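Local coordinates for Exo-beta-1,4-mannosidase (Rhizomucor miehei, PDB 4LYP), which probably hydrolyses terminal beta-linked mannose residues from the non-reducing ends of mannosides, as a family 5 glycoside hydrolase, and can also carry out transglycosylation, at residues A89-E103 with M143-G157. Sequence-based numbering, arbitrary orientation.
Sequences AEMGINNLRVMASSE and MTAVMTLGNFWQWSG
Leu96 and Val98 of strand 95-99 hydrogen-bond through N and O to alternate residues of strand 144-148, joining two neighbouring parallel strands of the TIM barrel. Asn95, Arg97, Met99, Val146 and Thr148 turn to the barrel interior. There Asn95 holds CG anti to its own N (chi1 -178°), carrying the amide across the strands, and ND2 donates a hydrogen bond to Thr144 OG1 at 2.9 Å with the oxygen in the amide plane; Tyr55 also bonds this hydroxyl. Arg97 runs extended past the CG1 methyl of Val146, whose CG2 lies against the Asn95 amide; its guanidinium forms a salt bridge with Glu337 and a hydrogen bond to Asn237. Met99 bends, bringing SD 3.5 Å from Thr148 O and CE to Asn151 CB and the Trp155 ring. Just before strand 144-148, flexible Met143 stays straight beyond CG, placing SD beside Leu96 CG (3.9 Å) and CE against Ala89 CB. On the helix-facing side, bent Met147 lays SD on Val98 CG2 and CE on Ala100 CB. Past the strands, Asn151 ND2 lies 3.2 Å above the Trp155 ring centre and donates to Ser156 OG. One water joins that hydroxyl to Ser101 OG and donates to Glu103 OE1, which also accepts from Gly158 N; Glu103 N bonds Ser156 O (2.8 Å). Trp153 NE1 bonds Glu238 where guanidine binds. The interior thus mixes hydrogen-bonding groups with Val146 and Met99, whereas the helix side is apolar along Leu96, Val98, Ala145 and Met147.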
ATOM      1  N   ALA A  89       2.416  12.716 -10.892  1.00  7.66           N
ATOM      2  CA  ALA A  89       2.020  14.102 -10.623  1.00  9.14           C
ATOM      3  C   ALA A  89       1.194  14.623 -11.781  1.00  9.88           C
ATOM      4  O   ALA A  89       0.156  15.271 -11.594  1.00  9.86           O
ATOM      5  CB  ALA A  89       3.233  14.977 -10.437  1.00 10.22           C
ATOM      6  N   GLU A  90       1.568  14.268 -13.029  1.00  9.17           N
ATOM      7  CA  GLU A  90       0.843  14.744 -14.235  1.00  9.89           C
ATOM      8  C   GLU A  90      -0.536  14.098 -14.298  1.00  9.87           C
ATOM      9  O   GLU A  90      -1.442  14.707 -14.860  1.00 12.29           O
ATOM     10  CB  GLU A  90       1.703  14.481 -15.493  1.00 11.08           C
ATOM     11  CG  GLU A  90       2.922  15.476 -15.484  1.00 15.79           C
ATOM     12  CD  GLU A  90       3.984  15.128 -16.490  1.00 19.44           C
ATOM     13  OE1 GLU A  90       4.053  13.958 -17.035  1.00 24.59           O
ATOM     14  OE2 GLU A  90       4.865  15.997 -16.636  1.00 21.68           O
ATOM     15  N   MET A  91      -0.705  12.919 -13.741  1.00  8.72           N
ATOM     16  CA  MET A  91      -2.021  12.336 -13.676  1.00 10.09           C
ATOM     17  C   MET A  91      -2.820  12.746 -12.439  1.00  8.72           C
ATOM     18  O   MET A  91      -3.911  12.190 -12.201  1.00 10.19           O
ATOM     19  CB  MET A  91      -2.048  10.838 -13.902  1.00 20.29           C
ATOM     20  CG  MET A  91      -1.554   9.976 -12.856  1.00 18.09           C
ATOM     21  SD  MET A  91      -1.633   8.161 -13.349  1.00 17.50           S
ATOM     22  CE  MET A  91      -0.196   8.320 -14.155  1.00  7.61           C
ATOM     23  N   GLY A  92      -2.332  13.741 -11.708  1.00  8.01           N
ATOM     24  CA  GLY A  92      -3.122  14.317 -10.645  1.00  8.01           C
ATOM     25  C   GLY A  92      -2.940  13.648  -9.284  1.00  7.86           C
ATOM     26  O   GLY A  92      -3.752  13.895  -8.379  1.00  8.62           O
ATOM     27  N   ILE A  93      -1.953  12.761  -9.113  1.00  7.88           N
ATOM     28  CA  ILE A  93      -1.791  12.030  -7.836  0.60  7.31           C
ATOM     29  C   ILE A  93      -1.170  12.976  -6.811  1.00  7.03           C
ATOM     30  O   ILE A  93      -0.146  13.634  -7.064  1.00  8.85           O
ATOM     31  CB  ILE A  93      -0.992  10.725  -8.086  0.60  7.73           C
ATOM     32  CG1 ILE A  93      -1.868   9.711  -8.888  0.60  8.42           C
ATOM     33  CG2 ILE A  93      -0.307  10.196  -6.839  0.60  8.21           C
ATOM     34  CD1 ILE A  93      -1.048   8.680  -9.681  0.60  6.83           C
ATOM     35  N   ASN A  94      -1.723  12.929  -5.592  1.00  6.51           N
ATOM     36  CA  ASN A  94      -1.188  13.713  -4.478  1.00  7.25           C
ATOM     37  C   ASN A  94      -0.678  12.833  -3.322  1.00  6.09           C
ATOM     38  O   ASN A  94      -0.211  13.395  -2.311  1.00  7.53           O
ATOM     39  CB  ASN A  94      -2.144  14.764  -3.942  1.00  7.56           C
ATOM     40  CG  ASN A  94      -3.272  14.178  -3.121  1.00  7.76           C
ATOM     41  OD1 ASN A  94      -3.502  12.940  -3.156  1.00  7.40           O
ATOM     42  ND2 ASN A  94      -4.038  15.011  -2.455  1.00  8.53           N
ATOM     43  N   ASN A  95      -0.752  11.506  -3.420  1.00  6.77           N
ATOM     44  CA  ASN A  95      -0.502  10.651  -2.285  1.00  6.56           C
ATOM     45  C   ASN A  95      -0.020   9.301  -2.773  1.00  6.25           C
ATOM     46  O   ASN A  95      -0.640   8.699  -3.658  1.00  7.04           O
ATOM     47  CB  ASN A  95      -1.826  10.458  -1.462  1.00  7.09           C
ATOM     48  CG  ASN A  95      -1.645   9.609  -0.218  1.00  6.06           C
ATOM     49  OD1 ASN A  95      -1.981   8.411  -0.228  1.00  7.38           O
ATOM     50  ND2 ASN A  95      -1.114  10.194   0.841  1.00  8.14           N
ATOM     51  N   LEU A  96       1.165   8.878  -2.253  1.00  5.82           N
ATOM     52  CA  LEU A  96       1.675   7.531  -2.572  1.00  6.27           C
ATOM     53  C   LEU A  96       1.733   6.711  -1.283  1.00  5.35           C
ATOM     54  O   LEU A  96       2.265   7.145  -0.264  1.00  6.06           O
ATOM     55  CB  LEU A  96       3.090   7.554  -3.167  1.00  7.09           C
ATOM     56  CG  LEU A  96       3.217   8.411  -4.445  1.00  7.17           C
ATOM     57  CD1 LEU A  96       4.657   8.323  -4.932  1.00  7.40           C
ATOM     58  CD2 LEU A  96       2.259   7.937  -5.565  1.00  8.49           C
ATOM     59  N   ARG A  97       1.151   5.512  -1.368  1.00  6.14           N
ATOM     60  CA  ARG A  97       1.346   4.480  -0.328  1.00  5.82           C
ATOM     61  C   ARG A  97       2.601   3.723  -0.710  1.00  5.95           C
ATOM     62  O   ARG A  97       2.677   3.166  -1.807  1.00  5.91           O
ATOM     63  CB  ARG A  97       0.094   3.618  -0.218  1.00  6.75           C
ATOM     64  CG  ARG A  97       0.244   2.529   0.825  1.00  6.59           C
ATOM     65  CD  ARG A  97      -1.118   1.967   1.179  1.00  6.99           C
ATOM     66  NE  ARG A  97      -1.012   0.793   2.074  1.00  6.19           N
ATOM     67  CZ  ARG A  97      -1.108  -0.481   1.719  1.00  5.63           C
ATOM     68  NH1 ARG A  97      -1.133  -0.835   0.441  1.00  6.53           N
ATOM     69  NH2 ARG A  97      -1.086  -1.415   2.669  1.00  7.01           N
ATOM     70  N   VAL A  98       3.588   3.748   0.168  1.00  5.84           N
ATOM     71  CA  VAL A  98       4.916   3.259  -0.122  1.00  6.56           C
ATOM     72  C   VAL A  98       5.310   2.232   0.956  1.00  6.25           C
ATOM     73  O   VAL A  98       4.756   2.202   2.029  1.00  7.11           O
ATOM     74  CB  VAL A  98       5.954   4.391  -0.275  1.00  6.91           C
ATOM     75  CG1 VAL A  98       5.482   5.362  -1.346  1.00  8.68           C
ATOM     76  CG2 VAL A  98       6.229   5.065   1.037  1.00  8.21           C
ATOM     77  N   MET A  99       6.310   1.455   0.618  1.00  6.17           N
ATOM     78  CA  MET A  99       6.806   0.457   1.556  0.50  6.86           C
ATOM     79  C   MET A  99       8.121   0.937   2.180  1.00  6.61           C
ATOM     80  O   MET A  99       9.073   1.185   1.544  1.00  9.77           O
ATOM     81  CB  MET A  99       6.972  -0.883   0.829  0.50  7.81           C
ATOM     82  CG  MET A  99       7.352  -2.073   1.721  0.50  5.60           C
ATOM     83  SD  MET A  99       6.357  -2.365   3.249  0.50  8.56           S
ATOM     84  CE  MET A  99       6.217  -4.057   2.777  0.50 15.69           C
ATOM     85  N   ALA A 100       8.093   1.056   3.501  1.00  6.46           N
ATOM     86  CA  ALA A 100       9.203   1.544   4.307  1.00  6.80           C
ATOM     87  C   ALA A 100       9.774   0.394   5.165  1.00  6.03           C
ATOM     88  O   ALA A 100      10.172   0.602   6.334  1.00  7.45           O
ATOM     89  CB  ALA A 100       8.814   2.706   5.145  1.00  8.00           C
ATOM     90  N   SER A 101       9.798  -0.801   4.581  1.00  6.66           N
ATOM     91  CA  SER A 101      10.380  -1.965   5.221  1.00  7.19           C
ATOM     92  C   SER A 101      10.664  -2.968   4.099  1.00  7.30           C
ATOM     93  O   SER A 101      10.004  -2.945   3.064  1.00  8.25           O
ATOM     94  CB  SER A 101       9.419  -2.587   6.239  1.00  7.51           C
ATOM     95  OG  SER A 101       8.321  -3.238   5.621  1.00  9.39           O
ATOM     96  N   SER A 102      11.632  -3.848   4.381  1.00  7.20           N
ATOM     97  CA  SER A 102      11.777  -5.117   3.630  1.00  7.73           C
ATOM     98  C   SER A 102      12.866  -5.887   4.342  1.00  7.18           C
ATOM     99  O   SER A 102      13.925  -5.355   4.630  1.00  8.65           O
ATOM    100  CB  SER A 102      12.047  -4.941   2.157  1.00  8.77           C
ATOM    101  OG  SER A 102      13.177  -4.209   1.933  1.00  9.35           O
ATOM    102  N   GLU A 103      12.608  -7.165   4.558  1.00  6.96           N
ATOM    103  CA  GLU A 103      13.465  -7.999   5.361  1.00  7.41           C
ATOM    104  C   GLU A 103      14.176  -9.018   4.500  1.00  7.34           C
ATOM    105  O   GLU A 103      13.587  -9.626   3.584  1.00  7.57           O
ATOM    106  CB  GLU A 103      12.667  -8.674   6.489  1.00  8.49           C
ATOM    107  CG  GLU A 103      12.170  -7.682   7.538  1.00  8.39           C
ATOM    108  CD  GLU A 103      10.892  -6.930   7.114  1.00  7.73           C
ATOM    109  OE1 GLU A 103       9.957  -7.481   6.575  1.00  8.57           O
ATOM    110  OE2 GLU A 103      10.859  -5.706   7.477  1.00  8.61           O
ATOM    111  N   MET A 143       3.453  15.714  -3.011  1.00  8.52           N
ATOM    112  CA  MET A 143       2.762  14.513  -2.622  1.00  8.25           C
ATOM    113  C   MET A 143       2.985  14.215  -1.141  1.00  7.91           C
ATOM    114  O   MET A 143       4.046  14.556  -0.612  1.00  9.45           O
ATOM    115  CB  MET A 143       3.222  13.325  -3.463  1.00  8.39           C
ATOM    116  CG  MET A 143       2.926  13.476  -4.952  1.00  8.85           C
ATOM    117  SD  MET A 143       3.615  12.051  -5.820  1.00 10.58           S
ATOM    118  CE  MET A 143       3.199  12.447  -7.519  1.00 10.08           C
ATOM    119  N   THR A 144       2.072  13.440  -0.561  1.00  7.41           N
ATOM    120  CA  THR A 144       2.325  12.920   0.799  1.00  7.23           C
ATOM    121  C   THR A 144       2.418  11.393   0.728  1.00  6.88           C
ATOM    122  O   THR A 144       1.938  10.759  -0.231  1.00  7.39           O
ATOM    123  CB  THR A 144       1.213  13.309   1.783  1.00  7.53           C
ATOM    124  OG1 THR A 144      -0.069  12.835   1.295  1.00  7.78           O
ATOM    125  CG2 THR A 144       1.205  14.808   2.013  1.00  8.68           C
ATOM    126  N   ALA A 145       3.071  10.822   1.736  1.00  6.54           N
ATOM    127  CA  ALA A 145       3.374   9.411   1.786  1.00  6.61           C
ATOM    128  C   ALA A 145       2.622   8.728   2.933  1.00  6.28           C
ATOM    129  O   ALA A 145       2.617   9.195   4.078  1.00  7.53           O
ATOM    130  CB  ALA A 145       4.858   9.182   2.006  1.00  7.94           C
ATOM    131  N   VAL A 146       2.084   7.559   2.633  1.00  6.13           N
ATOM    132  CA  VAL A 146       1.646   6.603   3.661  1.00  6.88           C
ATOM    133  C   VAL A 146       2.794   5.585   3.790  1.00  6.55           C
ATOM    134  O   VAL A 146       3.127   4.902   2.792  1.00  6.83           O
ATOM    135  CB  VAL A 146       0.309   5.905   3.294  1.00  6.54           C
ATOM    136  CG1 VAL A 146      -0.014   4.813   4.264  1.00  8.07           C
ATOM    137  CG2 VAL A 146      -0.799   6.960   3.221  1.00  8.64           C
ATOM    138  N   MET A 147       3.431   5.568   4.963  1.00  6.38           N
ATOM    139  CA  MET A 147       4.685   4.808   5.160  1.00  6.34           C
ATOM    140  C   MET A 147       4.359   3.446   5.793  1.00  6.19           C
ATOM    141  O   MET A 147       4.160   3.373   7.006  1.00  7.25           O
ATOM    142  CB  MET A 147       5.596   5.565   6.065  1.00  7.84           C
ATOM    143  CG  MET A 147       6.125   6.902   5.475  1.00  7.63           C
ATOM    144  SD  MET A 147       7.388   6.658   4.230  1.00  8.02           S
ATOM    145  CE  MET A 147       8.801   6.449   5.326  1.00  8.20           C
ATOM    146  N   THR A 148       4.265   2.411   4.980  1.00  6.34           N
ATOM    147  CA  THR A 148       3.918   1.060   5.470  1.00  7.07           C
ATOM    148  C   THR A 148       5.158   0.459   6.140  1.00  6.86           C
ATOM    149  O   THR A 148       6.211   0.318   5.500  1.00  7.78           O
ATOM    150  CB  THR A 148       3.392   0.190   4.369  1.00  6.85           C
ATOM    151  OG1 THR A 148       2.301   0.895   3.700  1.00  6.89           O
ATOM    152  CG2 THR A 148       2.876  -1.138   4.864  1.00  8.03           C
ATOM    153  N   LEU A 149       5.061   0.162   7.444  1.00  6.61           N
ATOM    154  CA  LEU A 149       6.249  -0.226   8.232  1.00  6.63           C
ATOM    155  C   LEU A 149       6.515  -1.714   8.267  1.00  6.81           C
ATOM    156  O   LEU A 149       7.566  -2.138   8.814  1.00  6.97           O
ATOM    157  CB  LEU A 149       6.101   0.336   9.637  1.00  7.50           C
ATOM    158  CG  LEU A 149       6.228   1.845   9.740  1.00  7.24           C
ATOM    159  CD1 LEU A 149       5.563   2.329  11.035  1.00  9.00           C
ATOM    160  CD2 LEU A 149       7.704   2.207   9.710  1.00  9.27           C
ATOM    161  N   GLY A 150       5.603  -2.522   7.742  1.00  6.76           N
ATOM    162  CA  GLY A 150       5.768  -3.981   7.749  1.00  6.76           C
ATOM    163  C   GLY A 150       4.763  -4.601   6.852  1.00  5.61           C
ATOM    164  O   GLY A 150       4.024  -3.870   6.159  1.00  6.71           O
ATOM    165  N   ASN A 151       4.701  -5.919   6.883  1.00  7.19           N
ATOM    166  CA  ASN A 151       3.875  -6.627   5.885  1.00  6.54           C
ATOM    167  C   ASN A 151       3.505  -7.958   6.442  1.00  6.03           C
ATOM    168  O   ASN A 151       4.402  -8.699   6.883  1.00  6.76           O
ATOM    169  CB  ASN A 151       4.672  -6.789   4.591  1.00  6.50           C
ATOM    170  CG  ASN A 151       3.869  -7.265   3.398  1.00  6.56           C
ATOM    171  OD1 ASN A 151       2.641  -7.460   3.449  1.00  6.83           O
ATOM    172  ND2 ASN A 151       4.569  -7.381   2.292  1.00  7.62           N
ATOM    173  N   PHE A 152       2.244  -8.318   6.479  1.00  6.45           N
ATOM    174  CA  PHE A 152       1.898  -9.687   6.841  1.00  6.74           C
ATOM    175  C   PHE A 152       2.527 -10.637   5.820  1.00  6.63           C
ATOM    176  O   PHE A 152       2.936 -11.759   6.211  1.00  7.50           O
ATOM    177  CB  PHE A 152       0.389  -9.848   6.918  1.00  7.74           C
ATOM    178  CG  PHE A 152       0.021 -11.203   7.444  1.00  7.12           C
ATOM    179  CD1 PHE A 152      -0.006 -11.429   8.827  1.00  7.99           C
ATOM    180  CD2 PHE A 152      -0.201 -12.297   6.575  1.00  8.53           C
ATOM    181  CE1 PHE A 152      -0.271 -12.678   9.338  1.00  8.66           C
ATOM    182  CE2 PHE A 152      -0.476 -13.576   7.103  1.00  9.13           C
ATOM    183  CZ  PHE A 152      -0.504 -13.742   8.501  1.00  8.80           C
ATOM    184  N   TRP A 153       2.462 -10.275   4.543  1.00  6.91           N
ATOM    185  CA  TRP A 153       2.779 -11.183   3.467  1.00  7.13           C
ATOM    186  C   TRP A 153       4.257 -11.262   3.179  1.00  7.27           C
ATOM    187  O   TRP A 153       5.121 -10.517   3.703  1.00  7.08           O
ATOM    188  CB  TRP A 153       1.958 -10.829   2.213  1.00  7.98           C
ATOM    189  CG  TRP A 153       0.505 -10.861   2.508  1.00  7.42           C
ATOM    190  CD1 TRP A 153      -0.342  -9.777   2.579  1.00  8.25           C
ATOM    191  CD2 TRP A 153      -0.310 -12.000   2.845  1.00  7.46           C
ATOM    192  NE1 TRP A 153      -1.619 -10.176   2.965  1.00  9.31           N
ATOM    193  CE2 TRP A 153      -1.616 -11.540   3.120  1.00  8.09           C
ATOM    194  CE3 TRP A 153      -0.027 -13.393   2.971  1.00  8.46           C
ATOM    195  CZ2 TRP A 153      -2.643 -12.396   3.510  1.00  9.62           C
ATOM    196  CZ3 TRP A 153      -1.055 -14.225   3.395  1.00  9.80           C
ATOM    197  CH2 TRP A 153      -2.357 -13.747   3.657  1.00 11.06           C
ATOM    198  N   GLN A 154       4.587 -12.185   2.256  1.00  6.79           N
ATOM    199  CA  GLN A 154       5.977 -12.652   2.079  1.00  7.35           C
ATOM    200  C   GLN A 154       6.790 -11.848   1.113  1.00  6.68           C
ATOM    201  O   GLN A 154       8.012 -12.053   1.008  1.00  7.43           O
ATOM    202  CB  GLN A 154       5.968 -14.129   1.639  1.00  8.38           C
ATOM    203  CG  GLN A 154       5.454 -14.435   0.212  1.00  8.33           C
ATOM    204  CD  GLN A 154       3.934 -14.563   0.083  1.00  7.50           C
ATOM    205  OE1 GLN A 154       3.135 -13.948   0.811  1.00  8.88           O
ATOM    206  NE2 GLN A 154       3.516 -15.384  -0.902  1.00  8.91           N
ATOM    207  N   TRP A 155       6.190 -10.893   0.390  1.00  6.89           N
ATOM    208  CA  TRP A 155       6.886 -10.212  -0.733  1.00  6.31           C
ATOM    209  C   TRP A 155       7.844  -9.173  -0.320  1.00  5.97           C
ATOM    210  O   TRP A 155       8.628  -8.673  -1.129  1.00  7.03           O
ATOM    211  CB  TRP A 155       5.875  -9.747  -1.745  1.00  7.26           C
ATOM    212  CG  TRP A 155       4.770  -8.847  -1.255  1.00  6.30           C
ATOM    213  CD1 TRP A 155       3.462  -9.216  -0.935  1.00  7.21           C
ATOM    214  CD2 TRP A 155       4.849  -7.373  -1.130  1.00  6.31           C
ATOM    215  NE1 TRP A 155       2.745  -8.097  -0.613  1.00  7.52           N
ATOM    216  CE2 TRP A 155       3.529  -6.954  -0.742  1.00  6.99           C
ATOM    217  CE3 TRP A 155       5.838  -6.418  -1.281  1.00  7.80           C
ATOM    218  CZ2 TRP A 155       3.201  -5.620  -0.532  1.00  7.77           C
ATOM    219  CZ3 TRP A 155       5.506  -5.106  -1.099  1.00  7.50           C
ATOM    220  CH2 TRP A 155       4.186  -4.691  -0.718  1.00  7.86           C
ATOM    221  N   SER A 156       7.878  -8.845   0.991  1.00  6.51           N
ATOM    222  CA  SER A 156       8.911  -8.003   1.557  1.00  6.68           C
ATOM    223  C   SER A 156       9.580  -8.738   2.736  1.00  7.45           C
ATOM    224  O   SER A 156      10.142  -8.097   3.640  1.00  7.48           O
ATOM    225  CB  SER A 156       8.347  -6.645   1.984  1.00  7.43           C
ATOM    226  OG  SER A 156       7.324  -6.846   2.948  1.00  7.82           O
ATOM    227  N   GLY A 157       9.489 -10.080   2.768  1.00  7.10           N
ATOM    228  CA  GLY A 157       9.922 -10.842   3.947  1.00  7.81           C
ATOM    229  C   GLY A 157       8.762 -10.866   4.945  1.00  6.35           C
ATOM    230  O   GLY A 157       8.006 -11.847   4.990  1.00  7.68           O
TER
HETATM  231  O   HOH W   1       8.097  -6.049   5.382  1.00 10.47           O
HETATM  232  O   HOH W   2       8.922  -4.654   9.151  1.00  8.05           O
HETATM  233  O   HOH W   3       7.148  -6.768   8.215  1.00  9.18           O